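Local coordinates for protein phytochromobilin synthase (Solanum lycopersicum, PDB 6KME) that binds biliverdin IX alpha and, as a ferredoxin-dependent bilin reductase of the HY2 family, probably reduces it to phytochromobilin, the chromophore of plant phytochromes, at residues A[80-88]-A[261-269]; A[163-173]-A[293-304]. The protein carries 1 engineered substitution. One frame throughout, in Å; residues are numbered along the deposited sequence.

How the interactions relate
After helix 34-47 the chain enters the seven-stranded antiparallel sheet, and 80-88 lies mostly on its third strand, 81-91. Next, 163-173 holds the short strand 167-168, between helix 151-160 and the last sheet strand, 180-185. The chain then runs through several helices to 261-269, where interaction 1 closes a long loop back to the sheet. Near the C terminus, 293-304 returns to 163-173, and interaction 2 closes a second long loop. The loops cross, since their segments alternate. Interaction 1 ties the end of helix 251-262 to the sheet. Interaction 2 pairs strands 167-168 and 297-298 into a separate two-stranded antiparallel sheet beside the biliverdin. The centres lie 26 Å apart, on opposite sides of the chain's centre.

Interaction 1. Residues A[80-88]-A[261-269]; sequences KIRLLRSLC and FLFNGVNEL
L262 O takes two hydrogen bonds from R85. R85 NE gives the shorter, 2.8 Å to L262 O, in the carbonyl plane, on a lone pair. R85 NH2 also reaches L262 O, at 3.0 Å, but is tilted 34° from that plane. L262 CD2 lies over one face of the same guanidinium. R85 NH1 forms a salt bridge with D99. With chi1 at 95°, R85 CG sits off-centre over the F261 ring, 4.2 Å from the centroid. The ring edge of F261 meets S86 O. The contact fixes the end of helix 251-262 against strand 81-91 of the sheet, next to the classic beta bulge where R82 and L83 face F103. A leucine in place of R85 would probably leave L262 O without both donors and D99 without its charged mate. At the bulge R82 grips N264 end-on. R82 NH2 binds N264 O at 2.9 Å, and R82 NH1 binds N264 OD1 at 3.2 Å. Guanidinium and amide are nearly coplanar, 15° apart. R82 NH2 also bonds to Q228 OE1, and K260 O receives N264 ND2. L269 CD1 lies over one R82 guanidinium face, toward its rim, 3.8 Å from R82 NE. L83 CD2 packs on N264 CB.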
loop_
_atom_site.group_PDB
_atom_site.type_symbol
_atom_site.label_atom_id
_atom_site.label_comp_id
_atom_site.label_asym_id
_atom_site.label_seq_id
_atom_site.Cartn_x
_atom_site.Cartn_y
_atom_site.Cartn_z
ATOM N N LYS A 80 -10.972 6.258 -13.518
ATOM C CA LYS A 80 -9.889 5.282 -13.636
ATOM C C LYS A 80 -9.564 4.570 -12.329
ATOM O O LYS A 80 -8.745 3.644 -12.341
ATOM C CB LYS A 80 -8.615 5.960 -14.170
ATOM C CG LYS A 80 -8.823 6.648 -15.535
ATOM C CD LYS A 80 -7.562 7.372 -15.995
ATOM C CE LYS A 80 -7.803 8.151 -17.307
ATOM N NZ LYS A 80 -6.540 8.862 -17.676
ATOM N N ILE A 81 -10.181 4.964 -11.216
ATOM C CA ILE A 81 -9.835 4.463 -9.887
ATOM C C ILE A 81 -10.973 3.572 -9.412
ATOM O O ILE A 81 -12.094 4.046 -9.184
ATOM C CB ILE A 81 -9.578 5.609 -8.905
ATOM C CG1 ILE A 81 -8.481 6.522 -9.460
ATOM C CG2 ILE A 81 -9.190 5.073 -7.513
ATOM C CD1 ILE A 81 -8.322 7.804 -8.695
ATOM N N ARG A 82 -10.692 2.273 -9.277
ATOM C CA ARG A 82 -11.674 1.361 -8.696
ATOM C C ARG A 82 -11.993 1.732 -7.249
ATOM O O ARG A 82 -13.158 1.702 -6.830
ATOM C CB ARG A 82 -11.157 -0.082 -8.784
ATOM C CG ARG A 82 -12.160 -1.147 -8.354
ATOM C CD ARG A 82 -11.588 -2.543 -8.448
ATOM N NE ARG A 82 -10.486 -2.766 -7.494
ATOM C CZ ARG A 82 -10.641 -3.015 -6.199
ATOM N NH1 ARG A 82 -11.859 -3.071 -5.675
ATOM N NH2 ARG A 82 -9.574 -3.213 -5.422
ATOM N N LEU A 83 -10.977 2.086 -6.468
ATOM C CA LEU A 83 -11.183 2.344 -5.043
ATOM C C LEU A 83 -10.052 3.209 -4.519
ATOM O O LEU A 83 -8.880 2.838 -4.630
ATOM C CB LEU A 83 -11.262 1.037 -4.243
ATOM C CG LEU A 83 -11.399 1.262 -2.734
ATOM C CD1 LEU A 83 -12.640 2.129 -2.398
ATOM C CD2 LEU A 83 -11.442 -0.072 -1.990
ATOM N N LEU A 84 -10.402 4.355 -3.956
ATOM C CA LEU A 84 -9.484 5.169 -3.177
ATOM C C LEU A 84 -10.004 5.142 -1.749
ATOM O O LEU A 84 -11.137 5.563 -1.502
ATOM C CB LEU A 84 -9.431 6.604 -3.702
ATOM C CG LEU A 84 -8.495 7.602 -3.022
ATOM C CD1 LEU A 84 -7.070 7.205 -3.286
ATOM C CD2 LEU A 84 -8.753 9.023 -3.565
ATOM N N ARG A 85 -9.195 4.637 -0.812
ATOM C CA ARG A 85 -9.709 4.443 0.538
ATOM C C ARG A 85 -8.631 4.748 1.572
ATOM O O ARG A 85 -7.431 4.548 1.340
ATOM C CB ARG A 85 -10.289 3.022 0.712
ATOM C CG ARG A 85 -9.348 1.965 1.302
ATOM C CD ARG A 85 -8.243 1.567 0.334
ATOM N NE ARG A 85 -7.396 0.465 0.832
ATOM C CZ ARG A 85 -6.372 0.613 1.671
ATOM N NH1 ARG A 85 -6.077 1.811 2.147
ATOM N NH2 ARG A 85 -5.642 -0.442 2.038
ATOM N N SER A 86 -9.077 5.272 2.712
ATOM C CA SER A 86 -8.183 5.598 3.810
ATOM C C SER A 86 -8.731 5.050 5.119
ATOM O O SER A 86 -9.947 5.042 5.356
ATOM C CB SER A 86 -7.971 7.110 3.940
ATOM O OG SER A 86 -9.175 7.754 4.300
ATOM N N LEU A 87 -7.817 4.580 5.955
ATOM C CA LEU A 87 -8.086 4.266 7.351
ATOM C C LEU A 87 -7.144 5.131 8.164
ATOM O O LEU A 87 -5.939 5.158 7.893
ATOM C CB LEU A 87 -7.869 2.782 7.651
ATOM C CG LEU A 87 -7.806 2.385 9.138
ATOM C CD1 LEU A 87 -9.156 2.602 9.839
ATOM C CD2 LEU A 87 -7.345 0.945 9.304
ATOM N N CYS A 88 -7.699 5.886 9.106
ATOM C CA CYS A 88 -6.905 6.762 9.952
ATOM C C CYS A 88 -7.231 6.459 11.407
ATOM O O CYS A 88 -8.403 6.420 11.794
ATOM C CB CYS A 88 -7.171 8.238 9.624
ATOM S SG CYS A 88 -6.036 9.337 10.487
ATOM N N PHE A 261 -12.902 -3.929 3.145
ATOM C CA PHE A 261 -12.616 -2.500 3.004
ATOM C C PHE A 261 -11.179 -2.269 2.550
ATOM O O PHE A 261 -10.971 -1.804 1.423
ATOM C CB PHE A 261 -12.930 -1.743 4.300
ATOM C CG PHE A 261 -12.643 -0.271 4.217
ATOM C CD1 PHE A 261 -13.540 0.587 3.583
ATOM C CD2 PHE A 261 -11.449 0.250 4.721
ATOM C CE1 PHE A 261 -13.276 1.939 3.481
ATOM C CE2 PHE A 261 -11.177 1.601 4.631
ATOM C CZ PHE A 261 -12.091 2.453 4.005
ATOM N N LEU A 262 -10.176 -2.583 3.378
ATOM C CA LEU A 262 -8.803 -2.224 3.031
ATOM C C LEU A 262 -8.369 -2.899 1.746
ATOM O O LEU A 262 -7.707 -2.282 0.906
ATOM C CB LEU A 262 -7.844 -2.604 4.168
ATOM C CG LEU A 262 -8.042 -1.816 5.471
ATOM C CD1 LEU A 262 -7.173 -2.403 6.564
ATOM C CD2 LEU A 262 -7.707 -0.325 5.260
ATOM N N PHE A 263 -8.709 -4.174 1.578
ATOM C CA PHE A 263 -8.330 -4.904 0.379
ATOM C C PHE A 263 -9.565 -5.422 -0.324
ATOM O O PHE A 263 -9.578 -6.509 -0.898
ATOM C CB PHE A 263 -7.302 -5.977 0.730
ATOM C CG PHE A 263 -6.123 -5.373 1.426
ATOM C CD1 PHE A 263 -5.305 -4.483 0.743
ATOM C CD2 PHE A 263 -5.931 -5.548 2.779
ATOM C CE1 PHE A 263 -4.259 -3.847 1.387
ATOM C CE2 PHE A 263 -4.886 -4.923 3.435
ATOM C CZ PHE A 263 -4.052 -4.069 2.739
ATOM N N ASN A 264 -10.621 -4.604 -0.275
ATOM C CA ASN A 264 -11.823 -4.822 -1.069
ATOM C C ASN A 264 -11.438 -5.207 -2.490
ATOM O O ASN A 264 -10.565 -4.583 -3.102
ATOM C CB ASN A 264 -12.677 -3.550 -1.064
ATOM C CG ASN A 264 -13.896 -3.662 -1.953
ATOM O OD1 ASN A 264 -13.817 -3.418 -3.151
ATOM N ND2 ASN A 264 -15.033 -4.013 -1.367
ATOM N N GLY A 265 -12.063 -6.265 -2.991
ATOM C CA GLY A 265 -11.709 -6.863 -4.258
ATOM C C GLY A 265 -11.085 -8.237 -4.126
ATOM O O GLY A 265 -11.072 -8.998 -5.107
ATOM N N VAL A 266 -10.561 -8.583 -2.946
ATOM C CA VAL A 266 -10.056 -9.939 -2.764
ATOM C C VAL A 266 -11.182 -10.954 -2.971
ATOM O O VAL A 266 -10.946 -12.059 -3.472
ATOM C CB VAL A 266 -9.373 -10.077 -1.381
ATOM C CG1 VAL A 266 -10.373 -9.846 -0.283
ATOM C CG2 VAL A 266 -8.733 -11.431 -1.245
ATOM N N ASN A 267 -12.431 -10.582 -2.650
ATOM C CA ASN A 267 -13.546 -11.488 -2.904
ATOM C C ASN A 267 -14.027 -11.425 -4.352
ATOM O O ASN A 267 -14.406 -12.455 -4.919
ATOM C CB ASN A 267 -14.717 -11.184 -1.968
ATOM C CG ASN A 267 -14.442 -11.591 -0.532
ATOM O OD1 ASN A 267 -13.616 -12.465 -0.265
ATOM N ND2 ASN A 267 -15.141 -10.954 0.407
ATOM N N GLU A 268 -14.016 -10.247 -4.975
ATOM C CA GLU A 268 -14.726 -10.068 -6.240
ATOM C C GLU A 268 -13.857 -10.206 -7.486
ATOM O O GLU A 268 -14.378 -10.576 -8.541
ATOM C CB GLU A 268 -15.416 -8.697 -6.280
ATOM N N LEU A 269 -12.561 -9.915 -7.414
ATOM C CA LEU A 269 -11.748 -9.835 -8.622
ATOM C C LEU A 269 -11.167 -11.174 -9.058
ATOM O O LEU A 269 -10.520 -11.233 -10.109
ATOM C CB LEU A 269 -10.610 -8.826 -8.425
ATOM C CG LEU A 269 -11.017 -7.359 -8.256
ATOM C CD1 LEU A 269 -9.784 -6.476 -8.180
ATOM C CD2 LEU A 269 -11.901 -6.927 -9.386
#

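Interaction 2. Residues A[163-173]-A[293-304]; sequences WGGKLTSESLR and SMIGKSFENRPW. With BLA (biliverdine IX alpha), chain B.
L172 pushes its CD1 methyl onto the face of the F299 ring, 3.4 Å from the centroid and over its centre. The same methyl meets P303 CG, while CD2 lies against W304 CH2. The leucine fills the hollow between F299, P303 and W304. The backbone of R302 and P303 makes a second ridge, and the W163 ring lies flat on it. R302 CA and P303 CD both sit over one face of its six-membered ring. CG of W163 is anti to the backbone N (chi1 -173°), which sets the ring along this ridge. Its edge faces F299 O, and W163 NE1 binds that oxygen at 2.8 Å, nearly straight at 169°. At the other end E170 OE1 accepts from S293 OG at 2.7 Å on its syn lone pair, and E170 OE2 accepts from I295 N at 3.0 Å. I295 CG2 packs beside S169, whose OG binds G296 O at 2.8 Å. Between these ends L167 and S298 form an antiparallel hydrogen-bonded pair. T168 and K297 follow as a non-hydrogen-bonded pair, where T168 N points away from the partner strand and can bond to biliverdin O1A at 2.9 Å. T168 OG1 bonds to O2A of that propionate at 2.6 Å. A water joins K166 O, K297 NZ and biliverdin O1A; S171 OG bonds to biliverdin OB. The short ribbon and following turn bring L167, T168, S171 and K297 to the bilin pocket.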
loop_
_atom_site.group_PDB
_atom_site.type_symbol
_atom_site.label_atom_id
_atom_site.label_comp_id
_atom_site.label_asym_id
_atom_site.label_seq_id
_atom_site.Cartn_x
_atom_site.Cartn_y
_atom_site.Cartn_z
ATOM N N TRP A 163 16.920 3.624 4.376
ATOM C CA TRP A 163 16.435 2.245 4.312
ATOM C C TRP A 163 16.139 1.687 5.704
ATOM O O TRP A 163 16.959 1.791 6.620
ATOM C CB TRP A 163 17.481 1.384 3.599
ATOM C CG TRP A 163 17.058 -0.019 3.318
ATOM C CD1 TRP A 163 17.594 -1.167 3.857
ATOM C CD2 TRP A 163 16.026 -0.442 2.414
ATOM N NE1 TRP A 163 16.952 -2.270 3.347
ATOM C CE2 TRP A 163 15.980 -1.855 2.467
ATOM C CE3 TRP A 163 15.125 0.238 1.573
ATOM C CZ2 TRP A 163 15.082 -2.603 1.705
ATOM C CZ3 TRP A 163 14.231 -0.505 0.824
ATOM C CH2 TRP A 163 14.219 -1.914 0.890
ATOM N N GLY A 164 14.956 1.097 5.862
ATOM C CA GLY A 164 14.506 0.605 7.158
ATOM C C GLY A 164 15.221 -0.640 7.661
ATOM O O GLY A 164 15.050 -0.992 8.834
ATOM N N GLY A 165 16.010 -1.301 6.826
ATOM C CA GLY A 165 16.712 -2.513 7.234
ATOM C C GLY A 165 16.030 -3.768 6.721
ATOM O O GLY A 165 15.171 -3.732 5.832
ATOM N N LYS A 166 16.417 -4.901 7.310
ATOM C CA LYS A 166 15.891 -6.189 6.874
ATOM C C LYS A 166 14.370 -6.231 6.992
ATOM O O LYS A 166 13.783 -5.685 7.935
ATOM C CB LYS A 166 16.521 -7.324 7.695
ATOM C CG LYS A 166 18.023 -7.469 7.482
ATOM C CD LYS A 166 18.633 -8.546 8.412
ATOM C CE LYS A 166 20.160 -8.497 8.357
ATOM N NZ LYS A 166 20.784 -9.454 9.291
ATOM N N LEU A 167 13.724 -6.867 6.012
ATOM C CA LEU A 167 12.268 -6.937 5.981
ATOM C C LEU A 167 11.846 -8.237 5.308
ATOM O O LEU A 167 12.630 -8.871 4.597
ATOM C CB LEU A 167 11.647 -5.728 5.248
ATOM C CG LEU A 167 11.726 -5.683 3.702
ATOM C CD1 LEU A 167 10.794 -4.608 3.141
ATOM C CD2 LEU A 167 13.150 -5.458 3.210
ATOM N N THR A 168 10.595 -8.630 5.549
ATOM C CA THR A 168 9.995 -9.801 4.913
ATOM C C THR A 168 10.378 -9.876 3.432
ATOM O O THR A 168 10.122 -8.936 2.669
ATOM C CB THR A 168 8.472 -9.710 5.084
ATOM O OG1 THR A 168 8.140 -9.818 6.477
ATOM C CG2 THR A 168 7.713 -10.783 4.269
ATOM N N SER A 169 11.050 -10.973 3.026
ATOM C CA SER A 169 11.610 -11.010 1.672
ATOM C C SER A 169 10.514 -11.006 0.610
ATOM O O SER A 169 10.683 -10.402 -0.456
ATOM C CB SER A 169 12.509 -12.236 1.485
ATOM O OG SER A 169 13.763 -12.069 2.134
ATOM N N GLU A 170 9.385 -11.669 0.885
ATOM C CA GLU A 170 8.272 -11.708 -0.061
ATOM C C GLU A 170 7.668 -10.326 -0.311
ATOM O O GLU A 170 7.005 -10.129 -1.337
ATOM C CB GLU A 170 7.190 -12.676 0.441
ATOM C CG GLU A 170 7.607 -14.150 0.419
ATOM C CD GLU A 170 8.373 -14.599 1.684
ATOM O OE1 GLU A 170 8.757 -13.742 2.503
ATOM O OE2 GLU A 170 8.558 -15.819 1.873
ATOM N N SER A 171 7.876 -9.366 0.599
ATOM C CA SER A 171 7.339 -8.021 0.395
ATOM C C SER A 171 8.007 -7.315 -0.781
ATOM O O SER A 171 7.361 -6.500 -1.458
ATOM C CB SER A 171 7.485 -7.188 1.673
ATOM O OG SER A 171 6.668 -7.715 2.713
ATOM N N LEU A 172 9.272 -7.644 -1.076
ATOM C CA LEU A 172 9.969 -6.986 -2.179
ATOM C C LEU A 172 9.339 -7.303 -3.527
ATOM O O LEU A 172 9.478 -6.516 -4.470
ATOM C CB LEU A 172 11.444 -7.380 -2.210
ATOM C CG LEU A 172 12.485 -6.553 -1.449
ATOM C CD1 LEU A 172 13.804 -6.647 -2.199
ATOM C CD2 LEU A 172 12.107 -5.111 -1.277
ATOM N N ARG A 173 8.676 -8.457 -3.651
ATOM C CA ARG A 173 7.938 -8.798 -4.869
ATOM C C ARG A 173 6.995 -7.679 -5.288
ATOM O O ARG A 173 6.644 -7.570 -6.468
ATOM C CB ARG A 173 7.124 -10.092 -4.663
ATOM C CG ARG A 173 7.938 -11.335 -4.258
ATOM C CD ARG A 173 7.071 -12.514 -3.737
ATOM N NE ARG A 173 7.898 -13.689 -3.412
ATOM C CZ ARG A 173 7.428 -14.861 -2.982
ATOM N NH1 ARG A 173 6.120 -15.030 -2.813
ATOM N NH2 ARG A 173 8.265 -15.870 -2.712
ATOM N N SER A 293 6.867 -14.678 6.714
ATOM C CA SER A 293 7.850 -14.832 5.649
ATOM C C SER A 293 8.349 -16.271 5.642
ATOM O O SER A 293 8.949 -16.717 6.623
ATOM C CB SER A 293 9.031 -13.869 5.850
ATOM O OG SER A 293 10.015 -14.049 4.829
ATOM N N MET A 294 8.111 -16.993 4.538
ATOM C CA MET A 294 8.692 -18.329 4.408
ATOM C C MET A 294 10.198 -18.259 4.176
ATOM O O MET A 294 10.933 -19.158 4.605
ATOM C CB MET A 294 8.020 -19.097 3.261
ATOM C CG MET A 294 6.566 -19.541 3.534
ATOM S SD MET A 294 6.292 -20.434 5.083
ATOM C CE MET A 294 7.399 -21.832 4.893
ATOM N N ILE A 295 10.668 -17.215 3.482
ATOM C CA ILE A 295 12.091 -17.055 3.185
ATOM C C ILE A 295 12.855 -16.581 4.422
ATOM O O ILE A 295 13.964 -17.057 4.707
ATOM C CB ILE A 295 12.250 -16.077 2.001
ATOM C CG1 ILE A 295 11.689 -16.705 0.721
ATOM C CG2 ILE A 295 13.712 -15.647 1.815
ATOM C CD1 ILE A 295 11.377 -15.675 -0.378
ATOM N N GLY A 296 12.261 -15.678 5.186
ATOM C CA GLY A 296 12.929 -14.929 6.231
ATOM C C GLY A 296 13.153 -13.481 5.814
ATOM O O GLY A 296 13.035 -13.113 4.641
ATOM N N LYS A 297 13.469 -12.641 6.802
ATOM C CA LYS A 297 13.737 -11.230 6.526
ATOM C C LYS A 297 15.128 -11.095 5.926
ATOM O O LYS A 297 16.073 -11.743 6.391
ATOM C CB LYS A 297 13.651 -10.382 7.808
ATOM C CG LYS A 297 12.247 -10.190 8.357
ATOM C CD LYS A 297 12.215 -9.116 9.450
ATOM C CE LYS A 297 10.817 -8.990 10.090
ATOM N NZ LYS A 297 10.669 -7.774 10.970
ATOM N N SER A 298 15.258 -10.241 4.911
ATOM C CA SER A 298 16.545 -10.044 4.253
ATOM C C SER A 298 16.648 -8.595 3.780
ATOM O O SER A 298 15.837 -7.745 4.156
ATOM C CB SER A 298 16.717 -11.038 3.100
ATOM O OG SER A 298 18.082 -11.116 2.739
ATOM N N PHE A 299 17.680 -8.313 2.974
ATOM C CA PHE A 299 17.933 -6.997 2.378
ATOM C C PHE A 299 18.193 -5.948 3.463
ATOM O O PHE A 299 17.433 -5.002 3.664
ATOM C CB PHE A 299 16.779 -6.569 1.460
ATOM C CG PHE A 299 16.375 -7.623 0.477
ATOM C CD1 PHE A 299 17.189 -7.924 -0.606
ATOM C CD2 PHE A 299 15.194 -8.333 0.647
ATOM C CE1 PHE A 299 16.821 -8.907 -1.513
ATOM C CE2 PHE A 299 14.822 -9.320 -0.258
ATOM C CZ PHE A 299 15.634 -9.601 -1.340
ATOM N N GLU A 300 19.312 -6.144 4.153
ATOM C CA GLU A 300 19.736 -5.178 5.155
ATOM C C GLU A 300 20.071 -3.833 4.519
ATOM O O GLU A 300 19.929 -2.789 5.168
ATOM C CB GLU A 300 20.916 -5.752 5.949
ATOM C CG GLU A 300 22.213 -4.997 5.879
ATOM C CD GLU A 300 23.280 -5.640 6.754
ATOM O OE1 GLU A 300 23.174 -6.854 7.019
ATOM O OE2 GLU A 300 24.206 -4.929 7.187
ATOM N N ASN A 301 20.486 -3.830 3.253
ATOM C CA ASN A 301 20.712 -2.590 2.524
ATOM C C ASN A 301 19.736 -2.490 1.359
ATOM O O ASN A 301 19.209 -3.492 0.870
ATOM C CB ASN A 301 22.161 -2.486 2.018
ATOM C CG ASN A 301 23.168 -2.476 3.147
ATOM O OD1 ASN A 301 24.108 -3.274 3.166
ATOM N ND2 ASN A 301 22.974 -1.576 4.106
ATOM N N ARG A 302 19.492 -1.256 0.932
ATOM C CA ARG A 302 18.536 -0.987 -0.136
ATOM C C ARG A 302 18.913 -1.775 -1.387
ATOM O O ARG A 302 20.038 -1.632 -1.882
ATOM C CB ARG A 302 18.489 0.505 -0.445
ATOM C CG ARG A 302 17.344 0.853 -1.418
ATOM C CD ARG A 302 17.380 2.295 -1.873
ATOM N NE ARG A 302 16.276 2.526 -2.812
ATOM C CZ ARG A 302 15.018 2.740 -2.435
ATOM N NH1 ARG A 302 14.715 2.776 -1.141
ATOM N NH2 ARG A 302 14.060 2.915 -3.347
ATOM N N PRO A 303 18.024 -2.614 -1.923
ATOM C CA PRO A 303 18.428 -3.519 -3.011
ATOM C C PRO A 303 18.333 -2.917 -4.409
ATOM O O PRO A 303 18.381 -3.655 -5.398
ATOM C CB PRO A 303 17.466 -4.699 -2.845
ATOM C CG PRO A 303 16.231 -4.080 -2.282
ATOM C CD PRO A 303 16.690 -2.947 -1.392
ATOM N N TRP A 304 18.209 -1.594 -4.510
ATOM C CA TRP A 304 18.292 -0.881 -5.782
ATOM C C TRP A 304 19.404 0.147 -5.702
ATOM O O TRP A 304 19.544 0.831 -4.682
ATOM C CB TRP A 304 16.983 -0.157 -6.124
ATOM C CG TRP A 304 15.837 -1.061 -6.390
ATOM C CD1 TRP A 304 15.498 -1.630 -7.587
ATOM C CD2 TRP A 304 14.855 -1.488 -5.448
ATOM N NE1 TRP A 304 14.367 -2.395 -7.441
ATOM C CE2 TRP A 304 13.955 -2.327 -6.135
ATOM C CE3 TRP A 304 14.651 -1.246 -4.088
ATOM C CZ2 TRP A 304 12.869 -2.928 -5.507
ATOM C CZ3 TRP A 304 13.573 -1.837 -3.467
ATOM C CH2 TRP A 304 12.693 -2.671 -4.177
HETATM C CHA BLA B . 5.882 -3.196 10.292
HETATM N NA BLA B . 4.944 -2.846 7.901
HETATM C C1A BLA B . 5.950 -3.287 8.776
HETATM C C2A BLA B . 7.027 -3.847 7.959
HETATM C C3A BLA B . 6.616 -3.726 6.560
HETATM C C4A BLA B . 5.322 -3.105 6.551
HETATM C CMA BLA B . 7.370 -4.134 5.292
HETATM C CAA BLA B . 8.312 -4.467 8.579
HETATM C CBA BLA B . 8.011 -5.869 9.035
HETATM C CGA BLA B . 8.273 -6.899 7.877
HETATM O O1A BLA B . 9.374 -6.773 7.426
HETATM O O2A BLA B . 7.342 -7.618 7.663
HETATM C CHB BLA B . 4.451 -2.718 5.348
HETATM N NB BLA B . 4.669 -4.594 3.818
HETATM C C1B BLA B . 4.028 -3.396 4.208
HETATM C C2B BLA B . 3.273 -2.976 2.875
HETATM C C3B BLA B . 3.301 -4.025 1.964
HETATM C C4B BLA B . 4.170 -5.120 2.587
HETATM C CMB BLA B . 2.448 -1.702 2.843
HETATM O OB BLA B . 4.427 -6.257 2.227
HETATM C CAB BLA B . 2.808 -4.366 0.579
HETATM C CBB BLA B . 2.803 -5.439 -0.246
HETATM N NC BLA B . 1.069 -1.047 9.723
HETATM C C1C BLA B . 0.114 -0.562 8.799
HETATM C C2C BLA B . -1.166 -0.334 9.614
HETATM C C3C BLA B . -0.887 -0.687 10.934
HETATM C C4C BLA B . 0.582 -1.163 11.039
HETATM C CMC BLA B . -2.413 0.190 8.889
HETATM O OC BLA B . 0.468 -0.433 7.638
HETATM C CAC BLA B . -1.843 -0.628 12.072
HETATM C CBC BLA B . -3.177 -0.816 12.175
HETATM C CHD BLA B . 1.411 -1.631 12.024
HETATM N ND BLA B . 3.558 -2.338 10.759
HETATM C C1D BLA B . 2.817 -2.178 11.855
HETATM C C2D BLA B . 3.538 -2.622 13.114
HETATM C C3D BLA B . 4.789 -3.062 12.720
HETATM C C4D BLA B . 4.856 -2.900 11.173
HETATM C CMD BLA B . 2.855 -2.526 14.466
HETATM C CAD BLA B . 5.982 -3.629 13.497
HETATM C CBD BLA B . 5.752 -5.029 14.033
HETATM C CGD BLA B . 5.691 -6.173 12.928
HETATM O O1D BLA B . 4.707 -6.878 13.074
HETATM O O2D BLA B . 6.627 -6.151 12.139
HETATM O O HOH W 1 11.202 -5.584 9.106
#